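Local coordinates for clavulanic acid biosynthesis oligopeptide binding protein 2 (Streptomyces clavuligerus, PDB 2WOL) that probably binds peptides or related ligands as a family 5 extracellular solute-binding protein of the clavulanic acid biosynthesis pathway, at residues 157-160 with 161-164. Numbering follows the deposited sequence.
Sequences TDEP and LRSV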
loop_
_atom_site.group_PDB
_atom_site.type_symbol
_atom_site.label_atom_id
_atom_site.label_comp_id
_atom_site.label_asym_id
_atom_site.label_seq_id
_atom_site.Cartn_x
_atom_site.Cartn_y
_atom_site.Cartn_z
ATOM N N THR A 157 -3.012 7.964 30.263
ATOM C CA THR A 157 -2.922 7.030 31.380
ATOM C C THR A 157 -1.593 6.284 31.327
ATOM O O THR A 157 -1.052 6.042 30.241
ATOM C CB THR A 157 -4.105 6.025 31.420
ATOM O OG1 THR A 157 -4.039 5.258 32.631
ATOM C CG2 THR A 157 -4.078 5.079 30.218
ATOM N N ASP A 158 -1.060 5.936 32.494
ATOM C CA ASP A 158 0.161 5.134 32.554
ATOM C C ASP A 158 -0.135 3.653 32.782
ATOM O O ASP A 158 0.784 2.834 32.860
ATOM C CB ASP A 158 1.171 5.691 33.573
ATOM C CG ASP A 158 0.601 5.811 34.976
ATOM O OD1 ASP A 158 -0.333 5.060 35.326
ATOM O OD2 ASP A 158 1.106 6.671 35.735
ATOM N N GLU A 159 -1.417 3.310 32.878
ATOM C CA GLU A 159 -1.809 1.908 32.916
ATOM C C GLU A 159 -1.684 1.314 31.517
ATOM O O GLU A 159 -2.252 1.847 30.563
ATOM C CB GLU A 159 -3.232 1.739 33.434
ATOM C CG GLU A 159 -3.599 0.285 33.674
ATOM C CD GLU A 159 -5.049 0.089 34.055
ATOM O OE1 GLU A 159 -5.852 1.034 33.899
ATOM O OE2 GLU A 159 -5.385 -1.025 34.510
ATOM N N PRO A 160 -0.911 0.224 31.381
ATOM C CA PRO A 160 -0.765 -0.400 30.074
ATOM C C PRO A 160 -2.079 -0.891 29.480
ATOM O O PRO A 160 -3.043 -1.158 30.202
ATOM C CB PRO A 160 0.156 -1.593 30.356
ATOM C CG PRO A 160 0.906 -1.205 31.583
ATOM C CD PRO A 160 -0.100 -0.462 32.404
ATOM N N LEU A 161 -2.100 -0.989 28.155
ATOM C CA LEU A 161 -3.194 -1.597 27.424
ATOM C C LEU A 161 -3.394 -3.022 27.947
ATOM O O LEU A 161 -2.449 -3.809 28.004
ATOM C CB LEU A 161 -2.838 -1.590 25.934
ATOM C CG LEU A 161 -3.805 -1.981 24.820
ATOM C CD1 LEU A 161 -5.134 -1.261 24.903
ATOM C CD2 LEU A 161 -3.130 -1.695 23.491
ATOM N N ARG A 162 -4.619 -3.336 28.352
ATOM C CA ARG A 162 -4.891 -4.592 29.052
ATOM C C ARG A 162 -4.864 -5.819 28.156
ATOM O O ARG A 162 -4.773 -6.954 28.636
ATOM C CB ARG A 162 -6.212 -4.507 29.802
ATOM C CG ARG A 162 -6.123 -3.606 30.998
ATOM C CD ARG A 162 -7.044 -4.069 32.069
ATOM N NE ARG A 162 -6.906 -3.243 33.258
ATOM C CZ ARG A 162 -7.842 -3.140 34.189
ATOM N NH1 ARG A 162 -8.979 -3.809 34.054
ATOM N NH2 ARG A 162 -7.641 -2.365 35.244
ATOM N N SER A 163 -4.934 -5.575 26.854
ATOM C CA SER A 163 -4.884 -6.628 25.853
ATOM C C SER A 163 -3.452 -6.938 25.430
ATOM O O SER A 163 -3.230 -7.816 24.600
ATOM C CB SER A 163 -5.696 -6.201 24.635
ATOM O OG SER A 163 -5.294 -4.911 24.210
ATOM N N VAL A 164 -2.482 -6.211 25.981
ATOM C CA VAL A 164 -1.079 -6.456 25.653
ATOM C C VAL A 164 -0.292 -6.770 26.923
ATOM O O VAL A 164 -0.156 -5.921 27.807
ATOM C CB VAL A 164 -0.406 -5.279 24.893
ATOM C CG1 VAL A 164 0.978 -5.696 24.425
ATOM C CG2 VAL A 164 -1.232 -4.838 23.692
#
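Glu159 and Arg162 join hands across a backbone that runs extended through Glu159 and Pro160 and then folds into a type I beta turn from Leu161 to Val164, closed by Val164 N to Leu161 O at 3.1 Å. Arg162 presents the NE side of its guanidinium, and both donors converge on one carboxylate oxygen: NH2 lies 2.7 Å from Glu159 OE2 and NE 3.0 Å from that same atom. The oxygen sits close to the guanidinium plane, but the two flat groups are turned 73° apart. NH2 therefore reaches the syn lone pair, whereas NE comes from above the carboxylate plane, and both bonds are bent, the one from NE more so. Glu159 gets there fully stretched, with CG anti to the backbone N (chi1 -172°); a bend at chi2 brings the Arg162 guanidinium back toward the carboxylate. This loop leads from helix 140-144 into strand 164-166, an outermost strand of a four-stranded antiparallel sheet in the solute-binding protein fold. OE1 of Glu159 forms a salt bridge with Arg149, so the carboxylate lies between two arginines and probably eases the closeness of their like charges. Upstream, Thr157 OG1 accepts from Glu159 N at 3.3 Å, an ST turn. Leu161 turns inward onto Leu144, Phe128 and Tyr151, while Pro160 rests against Arg121 and Gln125 of helix 117-127.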